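Local atomic coordinates of putative transcriptional regulator (Streptomyces coelicolor, PDB entry 2ZB9), a protein that probably binds DNA at cis-regulatory sites as a TetR-family transcription factor, using an N-terminal helix-turn-helix domain. Residues A[141-145]-A[163-168]; A[32-37]-A[70-75]; A[92-96]-A[194-199]; A[99-103]-A[185-191]. All coordinates share one frame; numbering follows the deposited sequence.

Interaction 1: residues A[141-145]-A[163-168]; sequences RALAA and VQVLVD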
loop_
_atom_site.group_PDB
_atom_site.type_symbol
_atom_site.label_atom_id
_atom_site.label_comp_id
_atom_site.label_asym_id
_atom_site.label_seq_id
_atom_site.Cartn_x
_atom_site.Cartn_y
_atom_site.Cartn_z
ATOM N N ARG A 141 2.897 -5.963 11.857
ATOM C CA ARG A 141 4.266 -6.104 11.374
ATOM C C ARG A 141 5.149 -6.906 12.307
ATOM O O ARG A 141 5.901 -7.769 11.861
ATOM C CB ARG A 141 4.921 -4.743 11.190
ATOM C CG ARG A 141 4.600 -4.071 9.895
ATOM C CD ARG A 141 5.665 -3.038 9.602
ATOM N NE ARG A 141 5.444 -2.449 8.299
ATOM C CZ ARG A 141 6.256 -2.589 7.263
ATOM N NH1 ARG A 141 7.372 -3.303 7.363
ATOM N NH2 ARG A 141 5.931 -2.014 6.118
ATOM N N ALA A 142 5.079 -6.595 13.599
ATOM C CA ALA A 142 5.892 -7.288 14.592
ATOM C C ALA A 142 5.545 -8.767 14.604
ATOM O O ALA A 142 6.420 -9.614 14.743
ATOM C CB ALA A 142 5.669 -6.677 15.983
ATOM N N LEU A 143 4.259 -9.070 14.453
ATOM C CA LEU A 143 3.774 -10.449 14.440
ATOM C C LEU A 143 4.366 -11.172 13.225
ATOM O O LEU A 143 4.843 -12.298 13.324
ATOM C CB LEU A 143 2.239 -10.450 14.372
ATOM C CG LEU A 143 1.355 -10.974 15.517
ATOM C CD1 LEU A 143 2.109 -11.058 16.847
ATOM C CD2 LEU A 143 0.132 -10.065 15.631
ATOM N N ALA A 144 4.344 -10.512 12.075
ATOM C CA ALA A 144 4.895 -11.103 10.863
ATOM C C ALA A 144 6.428 -11.221 10.932
ATOM O O ALA A 144 6.999 -12.275 10.632
ATOM C CB ALA A 144 4.480 -10.271 9.656
ATOM N N ALA A 145 7.096 -10.143 11.331
ATOM C CA ALA A 145 8.553 -10.154 11.417
ATOM C C ALA A 145 9.014 -11.239 12.387
ATOM O O ALA A 145 10.046 -11.877 12.181
ATOM C CB ALA A 145 9.060 -8.791 11.867
ATOM N N VAL A 163 14.040 -9.166 7.602
ATOM C CA VAL A 163 12.641 -9.588 7.594
ATOM C C VAL A 163 11.625 -8.457 7.417
ATOM O O VAL A 163 10.541 -8.677 6.892
ATOM C CB VAL A 163 12.299 -10.400 8.872
ATOM C CG1 VAL A 163 13.131 -11.666 8.899
ATOM C CG2 VAL A 163 12.554 -9.570 10.121
ATOM N N GLN A 164 11.967 -7.250 7.846
ATOM C CA GLN A 164 11.049 -6.126 7.688
ATOM C C GLN A 164 10.799 -5.839 6.213
ATOM O O GLN A 164 9.703 -5.427 5.835
ATOM C CB GLN A 164 11.599 -4.872 8.367
ATOM C CG GLN A 164 11.328 -4.811 9.866
ATOM C CD GLN A 164 9.854 -4.948 10.192
ATOM O OE1 GLN A 164 8.993 -4.587 9.391
ATOM N NE2 GLN A 164 9.556 -5.456 11.382
ATOM N N VAL A 165 11.813 -6.053 5.379
ATOM C CA VAL A 165 11.656 -5.831 3.945
ATOM C C VAL A 165 10.670 -6.865 3.406
ATOM O O VAL A 165 9.810 -6.548 2.591
ATOM C CB VAL A 165 13.005 -5.977 3.182
ATOM C CG1 VAL A 165 12.776 -5.785 1.665
ATOM C CG2 VAL A 165 14.020 -4.958 3.700
ATOM N N LEU A 166 10.802 -8.108 3.862
ATOM C CA LEU A 166 9.915 -9.181 3.407
ATOM C C LEU A 166 8.461 -8.823 3.679
ATOM O O LEU A 166 7.586 -9.061 2.852
ATOM C CB LEU A 166 10.249 -10.497 4.110
ATOM C CG LEU A 166 11.666 -11.046 3.931
ATOM C CD1 LEU A 166 11.791 -12.362 4.695
ATOM C CD2 LEU A 166 11.959 -11.269 2.443
ATOM N N VAL A 167 8.206 -8.253 4.851
ATOM C CA VAL A 167 6.854 -7.855 5.206
ATOM C C VAL A 167 6.219 -7.019 4.093
ATOM O O VAL A 167 5.065 -7.231 3.724
ATOM C CB VAL A 167 6.842 -7.040 6.520
ATOM C CG1 VAL A 167 5.438 -6.520 6.791
ATOM C CG2 VAL A 167 7.325 -7.908 7.681
ATOM N N ASP A 168 6.973 -6.067 3.554
ATOM C CA ASP A 168 6.457 -5.213 2.490
ATOM C C ASP A 168 6.332 -5.932 1.157
ATOM O O ASP A 168 5.548 -5.525 0.303
ATOM C CB ASP A 168 7.355 -3.989 2.324
ATOM C CG ASP A 168 7.314 -3.084 3.535
ATOM O OD1 ASP A 168 6.246 -2.470 3.780
ATOM O OD2 ASP A 168 8.340 -3.000 4.243
#
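Arg141 reaches Gln164 and Asp168 with CG anti to its own carbonyl carbon (chi1 -83°) and the chain extended from CG to NE. Gln164 bends at chi2, which turns its amide back to meet the arginine. NH1 of Arg141 donates to OE1 of Gln164 at 2.9 Å, nearly along the C=O axis. Guanidinium and amide are almost coplanar, and the oxygen sits at the guanidinium edge. NH1 also bonds OD2 of Asp168 at 3.3 Å. That oxygen lies in the guanidinium plane, but NH1 comes to it from above the carboxylate, whose plane is turned 51° from that of the guanidinium. NH2 of Arg141 completes the salt bridge to OD1 of Asp168; the modelled 2.4 Å is very short and its exact value is doubtful. CG1 of Val167 lies over one guanidinium face, offset toward the rim, 3.8 Å from NH1.

Beside this polar group the packing is apolar. Ala144 CB meets Val167 CG2 at 4.2 Å, and Ala145 CB rests 4.0 Å from Val163 CG2. The two segments cross at 114°. Asp168 has further partners in the second subunit, where Arg177 makes a salt bridge and His176 a hydrogen bond.

The buried carboxylate is thus held from both subunits. The nearby arginines would probably favour its charged form, and the contact links a helix crossing within the C-terminal domain to the dimer interface.

Interaction 2: residues A[32-37]-A[70-75]; sequences VGELLL and LALDGY
Val32 and Leu36 meet the helix of Leu70 to Tyr75 through methyl groups, and no hydrogen bond joins the two segments. Among the side-chain pairs, Val32 CG2 packs on Leu70 CD1 at 3.7 Å. Leu36 CD2 lies 3.8 Å from Tyr75 CB, near the plane of the ring and at its edge. Leu37 CD1 approaches Tyr75 CD1 to 4.0 Å.

Other contacts put methyls on backbone. With CG1 anti to the backbone N (chi1 176°), Val32 places that methyl 3.5 Å from Leu70 O and 3.8 Å from Gly74 CA. Leu36 CD2 comes to 3.2 Å from Ala71 O. Gly33 and Gly74 are the point of close approach, their CA atoms 4.8 Å apart. Gly74 has no side chain, and Val32 CG1 lies close over its CA. Cutting Val32 back to an alanine is likely to open a gap beside Gly74 and leave Leu70 CD1 without its methyl partner.

Val32 and Leu70 both also touch Val49 on helix 46-53, part of the predicted helix-turn-helix motif. Leu36 and Tyr75 pack on Ile114 of helix 110-122. Segments 32-37 and 70-75 cross at 102°, and the two glycines probably allow the close approach. Their union here rests on apolar fit.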
loop_
_atom_site.group_PDB
_atom_site.type_symbol
_atom_site.label_atom_id
_atom_site.label_comp_id
_atom_site.label_asym_id
_atom_site.label_seq_id
_atom_site.Cartn_x
_atom_site.Cartn_y
_atom_site.Cartn_z
ATOM N N VAL A 32 -17.232 -3.727 19.805
ATOM C CA VAL A 32 -16.762 -2.870 18.720
ATOM C C VAL A 32 -16.507 -3.674 17.447
ATOM O O VAL A 32 -16.933 -3.281 16.360
ATOM C CB VAL A 32 -15.459 -2.147 19.091
ATOM C CG1 VAL A 32 -14.949 -1.348 17.888
ATOM C CG2 VAL A 32 -15.693 -1.228 20.283
ATOM N N GLY A 33 -15.812 -4.799 17.590
ATOM C CA GLY A 33 -15.507 -5.630 16.443
ATOM C C GLY A 33 -16.755 -6.135 15.748
ATOM O O GLY A 33 -16.827 -6.143 14.517
ATOM N N GLU A 34 -17.742 -6.546 16.542
ATOM C CA GLU A 34 -19.003 -7.067 16.022
ATOM C C GLU A 34 -19.765 -6.004 15.229
ATOM O O GLU A 34 -20.270 -6.268 14.135
ATOM C CB GLU A 34 -19.870 -7.577 17.181
ATOM C CG GLU A 34 -21.271 -6.969 17.233
ATOM C CD GLU A 34 -21.692 -6.562 18.643
ATOM O OE1 GLU A 34 -21.932 -7.463 19.486
ATOM O OE2 GLU A 34 -21.776 -5.335 18.904
ATOM N N LEU A 35 -19.847 -4.804 15.791
ATOM C CA LEU A 35 -20.544 -3.698 15.142
ATOM C C LEU A 35 -19.784 -3.249 13.899
ATOM O O LEU A 35 -20.361 -3.064 12.829
ATOM C CB LEU A 35 -20.670 -2.527 16.118
ATOM C CG LEU A 35 -21.431 -1.284 15.658
ATOM C CD1 LEU A 35 -22.856 -1.664 15.269
ATOM C CD2 LEU A 35 -21.440 -0.254 16.783
ATOM N N LEU A 36 -18.479 -3.087 14.051
ATOM C CA LEU A 36 -17.617 -2.651 12.961
ATOM C C LEU A 36 -17.699 -3.579 11.745
ATOM O O LEU A 36 -17.888 -3.122 10.622
ATOM C CB LEU A 36 -16.174 -2.572 13.475
ATOM C CG LEU A 36 -15.104 -1.866 12.651
ATOM C CD1 LEU A 36 -15.537 -0.449 12.349
ATOM C CD2 LEU A 36 -13.800 -1.878 13.432
ATOM N N LEU A 37 -17.580 -4.884 11.975
ATOM C CA LEU A 37 -17.618 -5.859 10.889
ATOM C C LEU A 37 -18.977 -6.106 10.240
ATOM O O LEU A 37 -19.040 -6.620 9.122
ATOM C CB LEU A 37 -17.044 -7.197 11.366
ATOM C CG LEU A 37 -15.594 -7.533 10.997
ATOM C CD1 LEU A 37 -14.661 -6.372 11.319
ATOM C CD2 LEU A 37 -15.180 -8.793 11.753
ATOM N N LEU A 70 -10.916 3.839 18.484
ATOM C CA LEU A 70 -11.921 2.852 18.864
ATOM C C LEU A 70 -12.068 1.803 17.765
ATOM O O LEU A 70 -12.021 0.604 18.027
ATOM C CB LEU A 70 -13.271 3.529 19.112
ATOM C CG LEU A 70 -14.401 2.608 19.579
ATOM C CD1 LEU A 70 -14.078 2.052 20.960
ATOM C CD2 LEU A 70 -15.705 3.383 19.620
ATOM N N ALA A 71 -12.236 2.262 16.532
ATOM C CA ALA A 71 -12.386 1.356 15.404
ATOM C C ALA A 71 -11.150 0.483 15.184
ATOM O O ALA A 71 -11.276 -0.734 15.044
ATOM C CB ALA A 71 -12.700 2.145 14.145
ATOM N N LEU A 72 -9.966 1.097 15.167
ATOM C CA LEU A 72 -8.714 0.360 14.942
ATOM C C LEU A 72 -8.430 -0.703 15.995
ATOM O O LEU A 72 -8.035 -1.820 15.666
ATOM C CB LEU A 72 -7.509 1.313 14.883
ATOM C CG LEU A 72 -7.055 2.017 13.593
ATOM C CD1 LEU A 72 -7.094 1.038 12.420
ATOM C CD2 LEU A 72 -7.921 3.207 13.307
ATOM N N ASP A 73 -8.609 -0.356 17.264
ATOM C CA ASP A 73 -8.355 -1.308 18.338
ATOM C C ASP A 73 -9.364 -2.453 18.248
ATOM O O ASP A 73 -9.005 -3.622 18.403
ATOM C CB ASP A 73 -8.458 -0.610 19.695
ATOM C CG ASP A 73 -7.677 -1.324 20.790
ATOM O OD1 ASP A 73 -6.995 -2.336 20.505
ATOM O OD2 ASP A 73 -7.742 -0.857 21.948
ATOM N N GLY A 74 -10.626 -2.120 17.990
ATOM C CA GLY A 74 -11.634 -3.161 17.867
ATOM C C GLY A 74 -11.335 -4.047 16.666
ATOM O O GLY A 74 -11.479 -5.274 16.721
ATOM N N TYR A 75 -10.901 -3.432 15.572
ATOM C CA TYR A 75 -10.596 -4.194 14.371
ATOM C C TYR A 75 -9.439 -5.155 14.603
ATOM O O TYR A 75 -9.530 -6.333 14.267
ATOM C CB TYR A 75 -10.255 -3.265 13.207
ATOM C CG TYR A 75 -10.068 -4.016 11.911
ATOM C CD1 TYR A 75 -11.166 -4.484 11.191
ATOM C CD2 TYR A 75 -8.793 -4.315 11.440
ATOM C CE1 TYR A 75 -10.996 -5.241 10.029
ATOM C CE2 TYR A 75 -8.610 -5.068 10.287
ATOM C CZ TYR A 75 -9.711 -5.529 9.588
ATOM O OH TYR A 75 -9.517 -6.292 8.461
#

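Interaction 3: residues A[92-96]-A[194-199]; sequences RADLL and VTNLLD
Arg92 lies across Leu198 on its way to Asp199. Its CB is 3.7 Å from Leu198 CD2, and CG touches the same methyl while coming within 4.4 Å of Val194 CG1. CG stands anti to the backbone N, and the chain then bends at chi3 (-59°), which folds the guanidinium back over the leucine. NE is 4.1 Å from Leu198 CD2, and that methyl lies under the centre of one guanidinium face. At the tip the grip is end-on. NH1 donates to Asp199 OD2 at 3.1 Å, and NH2 to Asp199 OD1 at 2.8 Å. Both bonds are nearly straight and reach the syn side of their oxygens, with the two planes only 21° apart. The whole side chain sits as a knob among Val194, Thr195, Leu198 and Asp199.

Further along the helix, Leu96 CD1 packs on Val194 CG2 at 3.5 Å, and Leu95 CD2 meets Leu198 CD1 more loosely at 4.4 Å. A leucine in place of Arg92 would probably leave the Asp199 carboxylate without its paired charge and free to turn.

Segments 92-96 and 194-199 run roughly antiparallel, at 150°. Leu197 and Leu198 also pack on the second subunit. The salt bridge lies at the more exposed side of the apolar contacts, and the arginine probably offsets the negative charge that Asp199 adds at the C-terminal end of helix 187-199.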
loop_
_atom_site.group_PDB
_atom_site.type_symbol
_atom_site.label_atom_id
_atom_site.label_comp_id
_atom_site.label_asym_id
_atom_site.label_seq_id
_atom_site.Cartn_x
_atom_site.Cartn_y
_atom_site.Cartn_z
ATOM N N ARG A 92 7.196 -21.965 4.388
ATOM C CA ARG A 92 6.459 -21.840 3.135
ATOM C C ARG A 92 4.976 -22.120 3.363
ATOM O O ARG A 92 4.123 -21.322 2.987
ATOM C CB ARG A 92 7.013 -22.808 2.083
ATOM C CG ARG A 92 6.382 -22.634 0.697
ATOM C CD ARG A 92 6.878 -23.703 -0.276
ATOM N NE ARG A 92 8.330 -23.660 -0.427
ATOM C CZ ARG A 92 8.961 -23.090 -1.447
ATOM N NH1 ARG A 92 8.265 -22.515 -2.420
ATOM N NH2 ARG A 92 10.286 -23.089 -1.492
ATOM N N ALA A 93 4.678 -23.254 3.992
ATOM C CA ALA A 93 3.300 -23.639 4.274
ATOM C C ALA A 93 2.605 -22.649 5.196
ATOM O O ALA A 93 1.468 -22.257 4.945
ATOM C CB ALA A 93 3.260 -25.032 4.891
ATOM N N ASP A 94 3.286 -22.243 6.262
ATOM C CA ASP A 94 2.697 -21.302 7.213
ATOM C C ASP A 94 2.416 -19.945 6.572
ATOM O O ASP A 94 1.354 -19.356 6.781
ATOM C CB ASP A 94 3.612 -21.126 8.429
ATOM C CG ASP A 94 3.846 -22.426 9.181
ATOM O OD1 ASP A 94 3.048 -23.376 9.012
ATOM O OD2 ASP A 94 4.820 -22.497 9.958
ATOM N N LEU A 95 3.369 -19.458 5.783
ATOM C CA LEU A 95 3.221 -18.176 5.100
ATOM C C LEU A 95 2.029 -18.228 4.131
ATOM O O LEU A 95 1.239 -17.281 4.056
ATOM C CB LEU A 95 4.517 -17.845 4.348
ATOM C CG LEU A 95 5.227 -16.497 4.556
ATOM C CD1 LEU A 95 5.137 -16.026 6.002
ATOM C CD2 LEU A 95 6.688 -16.655 4.143
ATOM N N LEU A 96 1.889 -19.332 3.401
ATOM C CA LEU A 96 0.774 -19.481 2.461
ATOM C C LEU A 96 -0.539 -19.500 3.231
ATOM O O LEU A 96 -1.511 -18.862 2.837
ATOM C CB LEU A 96 0.885 -20.782 1.653
ATOM C CG LEU A 96 1.495 -20.888 0.245
ATOM C CD1 LEU A 96 1.651 -19.519 -0.411
ATOM C CD2 LEU A 96 2.826 -21.594 0.342
ATOM N N VAL A 194 4.758 -15.669 -2.445
ATOM C CA VAL A 194 5.622 -16.502 -1.612
ATOM C C VAL A 194 6.684 -17.269 -2.406
ATOM O O VAL A 194 7.850 -17.298 -2.016
ATOM C CB VAL A 194 4.783 -17.505 -0.796
ATOM C CG1 VAL A 194 5.686 -18.369 0.074
ATOM C CG2 VAL A 194 3.778 -16.752 0.061
ATOM N N THR A 195 6.297 -17.882 -3.520
ATOM C CA THR A 195 7.269 -18.641 -4.301
ATOM C C THR A 195 8.355 -17.740 -4.892
ATOM O O THR A 195 9.524 -18.111 -4.907
ATOM C CB THR A 195 6.597 -19.453 -5.440
ATOM O OG1 THR A 195 6.098 -18.564 -6.442
ATOM C CG2 THR A 195 5.446 -20.281 -4.890
ATOM N N ASN A 196 7.973 -16.561 -5.378
ATOM C CA ASN A 196 8.948 -15.631 -5.950
ATOM C C ASN A 196 10.023 -15.289 -4.937
ATOM O O ASN A 196 11.216 -15.325 -5.228
ATOM C CB ASN A 196 8.281 -14.326 -6.385
ATOM C CG ASN A 196 7.439 -14.484 -7.626
ATOM O OD1 ASN A 196 7.602 -15.438 -8.383
ATOM N ND2 ASN A 196 6.546 -13.527 -7.859
ATOM N N LEU A 197 9.576 -14.960 -3.734
ATOM C CA LEU A 197 10.459 -14.573 -2.651
ATOM C C LEU A 197 11.328 -15.710 -2.131
ATOM O O LEU A 197 12.547 -15.573 -2.028
ATOM C CB LEU A 197 9.611 -14.004 -1.522
ATOM C CG LEU A 197 10.034 -12.679 -0.903
ATOM C CD1 LEU A 197 10.647 -11.750 -1.941
ATOM C CD2 LEU A 197 8.801 -12.061 -0.264
ATOM N N LEU A 198 10.698 -16.826 -1.797
ATOM C CA LEU A 198 11.414 -17.977 -1.276
ATOM C C LEU A 198 12.338 -18.622 -2.303
ATOM O O LEU A 198 13.487 -18.930 -1.996
ATOM C CB LEU A 198 10.413 -19.018 -0.747
ATOM C CG LEU A 198 10.016 -19.013 0.743
ATOM C CD1 LEU A 198 9.891 -17.606 1.273
ATOM C CD2 LEU A 198 8.712 -19.773 0.915
ATOM N N ASP A 199 11.845 -18.807 -3.525
ATOM C CA ASP A 199 12.636 -19.452 -4.569
ATOM C C ASP A 199 13.449 -18.510 -5.462
ATOM O O ASP A 199 14.381 -18.944 -6.143
ATOM C CB ASP A 199 11.731 -20.330 -5.449
ATOM C CG ASP A 199 10.935 -21.358 -4.638
ATOM O OD1 ASP A 199 11.504 -21.946 -3.699
ATOM O OD2 ASP A 199 9.746 -21.588 -4.944
#

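Interaction 4: residues A[99-103]-A[185-191]; sequences LRAFT and VDDAFVT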
loop_
_atom_site.group_PDB
_atom_site.type_symbol
_atom_site.label_atom_id
_atom_site.label_comp_id
_atom_site.label_asym_id
_atom_site.label_seq_id
_atom_site.Cartn_x
_atom_site.Cartn_y
_atom_site.Cartn_z
ATOM N N LEU A 99 -1.215 -15.845 4.569
ATOM C CA LEU A 99 -1.542 -14.913 3.488
ATOM C C LEU A 99 -2.932 -15.211 2.916
ATOM O O LEU A 99 -3.634 -14.297 2.477
ATOM C CB LEU A 99 -0.516 -14.982 2.345
ATOM C CG LEU A 99 0.678 -14.023 2.214
ATOM C CD1 LEU A 99 0.275 -12.613 2.647
ATOM C CD2 LEU A 99 1.835 -14.520 3.041
ATOM N N ARG A 100 -3.326 -16.483 2.907
ATOM C CA ARG A 100 -4.650 -16.846 2.388
ATOM C C ARG A 100 -5.760 -16.405 3.335
ATOM O O ARG A 100 -6.808 -15.934 2.895
ATOM C CB ARG A 100 -4.733 -18.350 2.121
ATOM C CG ARG A 100 -4.090 -18.736 0.791
ATOM C CD ARG A 100 -3.828 -20.230 0.659
ATOM N NE ARG A 100 -3.128 -20.490 -0.597
ATOM C CZ ARG A 100 -2.419 -21.581 -0.870
ATOM N NH1 ARG A 100 -2.299 -22.555 0.024
ATOM N NH2 ARG A 100 -1.813 -21.687 -2.046
ATOM N N ALA A 101 -5.536 -16.551 4.637
ATOM C CA ALA A 101 -6.535 -16.115 5.606
ATOM C C ALA A 101 -6.626 -14.583 5.500
ATOM O O ALA A 101 -7.710 -13.999 5.575
ATOM C CB ALA A 101 -6.119 -16.541 7.016
ATOM N N PHE A 102 -5.477 -13.942 5.293
ATOM C CA PHE A 102 -5.413 -12.489 5.156
ATOM C C PHE A 102 -6.199 -12.051 3.927
ATOM O O PHE A 102 -6.991 -11.113 3.981
ATOM C CB PHE A 102 -3.955 -12.045 5.016
ATOM C CG PHE A 102 -3.785 -10.570 4.803
ATOM C CD1 PHE A 102 -4.084 -9.670 5.818
ATOM C CD2 PHE A 102 -3.302 -10.078 3.592
ATOM C CE1 PHE A 102 -3.898 -8.292 5.633
ATOM C CE2 PHE A 102 -3.114 -8.707 3.395
ATOM C CZ PHE A 102 -3.413 -7.815 4.419
ATOM N N THR A 103 -5.962 -12.736 2.815
ATOM C CA THR A 103 -6.645 -12.437 1.567
ATOM C C THR A 103 -8.150 -12.629 1.705
ATOM O O THR A 103 -8.934 -11.832 1.192
ATOM C CB THR A 103 -6.101 -13.324 0.423
ATOM O OG1 THR A 103 -4.767 -12.906 0.108
ATOM C CG2 THR A 103 -6.969 -13.203 -0.826
ATOM N N VAL A 185 -6.641 -9.642 -6.887
ATOM C CA VAL A 185 -6.028 -10.230 -5.708
ATOM C C VAL A 185 -6.652 -11.607 -5.491
ATOM O O VAL A 185 -7.699 -11.732 -4.856
ATOM C CB VAL A 185 -6.279 -9.377 -4.450
ATOM C CG1 VAL A 185 -5.700 -10.076 -3.228
ATOM C CG2 VAL A 185 -5.656 -8.008 -4.621
ATOM N N ASP A 186 -6.014 -12.642 -6.026
ATOM C CA ASP A 186 -6.528 -13.996 -5.875
ATOM C C ASP A 186 -5.474 -14.941 -5.307
ATOM O O ASP A 186 -4.380 -14.514 -4.931
ATOM C CB ASP A 186 -7.029 -14.523 -7.221
ATOM C CG ASP A 186 -6.043 -14.276 -8.345
ATOM O OD1 ASP A 186 -4.838 -14.553 -8.164
ATOM O OD2 ASP A 186 -6.475 -13.809 -9.417
ATOM N N ASP A 187 -5.807 -16.226 -5.255
ATOM C CA ASP A 187 -4.902 -17.230 -4.715
ATOM C C ASP A 187 -3.630 -17.379 -5.542
ATOM O O ASP A 187 -2.561 -17.654 -4.998
ATOM C CB ASP A 187 -5.612 -18.583 -4.614
ATOM C CG ASP A 187 -4.815 -19.595 -3.807
ATOM O OD1 ASP A 187 -4.496 -19.290 -2.635
ATOM O OD2 ASP A 187 -4.508 -20.687 -4.340
ATOM N N ALA A 188 -3.749 -17.205 -6.853
ATOM C CA ALA A 188 -2.595 -17.314 -7.736
ATOM C C ALA A 188 -1.612 -16.202 -7.378
ATOM O O ALA A 188 -0.392 -16.405 -7.350
ATOM C CB ALA A 188 -3.035 -17.185 -9.191
ATOM N N PHE A 189 -2.161 -15.024 -7.106
ATOM C CA PHE A 189 -1.362 -13.874 -6.730
ATOM C C PHE A 189 -0.647 -14.187 -5.416
ATOM O O PHE A 189 0.573 -14.055 -5.306
ATOM C CB PHE A 189 -2.271 -12.652 -6.579
ATOM C CG PHE A 189 -1.599 -11.461 -5.966
ATOM C CD1 PHE A 189 -0.446 -10.929 -6.525
ATOM C CD2 PHE A 189 -2.141 -10.853 -4.839
ATOM C CE1 PHE A 189 0.162 -9.805 -5.969
ATOM C CE2 PHE A 189 -1.543 -9.727 -4.273
ATOM C CZ PHE A 189 -0.388 -9.203 -4.844
ATOM N N VAL A 190 -1.421 -14.613 -4.428
ATOM C CA VAL A 190 -0.889 -14.962 -3.122
ATOM C C VAL A 190 0.230 -15.994 -3.219
ATOM O O VAL A 190 1.317 -15.791 -2.684
ATOM C CB VAL A 190 -2.000 -15.528 -2.222
ATOM C CG1 VAL A 190 -1.402 -16.131 -0.962
ATOM C CG2 VAL A 190 -2.984 -14.422 -1.871
ATOM N N THR A 191 -0.041 -17.101 -3.905
ATOM C CA THR A 191 0.948 -18.161 -4.048
ATOM C C THR A 191 2.220 -17.677 -4.729
ATOM O O THR A 191 3.317 -18.053 -4.323
ATOM C CB THR A 191 0.375 -19.362 -4.833
ATOM O OG1 THR A 191 -0.805 -19.836 -4.173
ATOM C CG2 THR A 191 1.384 -20.494 -4.888
#
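Leu99, Arg100 and Thr103 face Asp187, Val190 and Thr191 where two helices meet. Charge comes first. Arg100 NE makes a salt bridge to OD1 of Asp187 at 2.7 Å. OD1 accepts through its syn lone pair, though it lies 30° out of the guanidinium plane.

Hydrogen bonds extend this. NH2 of Arg100 donates to Thr191 OG1 at 3.0 Å. That hydroxyl in turn donates to Asp187 O at 2.9 Å, which fixes its rotation and makes it an acceptor for the arginine. Thr103 OG1 likewise donates back to a carbonyl of its own helix, Leu99 O. In both threonines the hydroxyl and the backbone N reach the carbonyl oxygen from opposite faces of its plane. Asp186 is the N-cap of helix 187-199, its OD1 accepting from Phe189 N at 2.9 Å.

The apolar part centres on Val190. With CG1 anti to the backbone N (chi1 169°), it spreads its methyls to two partners: CG1 lies 3.6 Å from Leu99 CB, and CG2 presses to 3.1 Å from Thr103 OG1. Thr103 CG2 meets Val185 CG1 at 4.1 Å.

Helix 163-179 packs against both segments. Its Trp171 touches Leu99 and meets Phe102 edge-to-face, while Leu178 touches Val185. Phe189 packs on Asp168 of the second subunit.

Interactions 1 and 2 are buried; interactions 3 and 4 are partly buried. Interaction 2 stands apart, in the N-terminal part that carries the predicted helix-turn-helix, about 24 Å between centres from interactions 1 and 4. The other three belong to the C-terminal domain. Interactions 3 and 4 join the same pair of helices, 91-108 and 187-199, and touch through Leu96 and Thr191. Interaction 1 packs on interaction 3 through Leu166 and Leu197. The chemistry follows the place. Interaction 2 has no hydrogen bond between its segments and rests on methyl contacts. Interactions 3 and 4 set an arginine-aspartate pair at the more exposed side of the apolar contacts. Interaction 1 buries such a pair at the dimer interface.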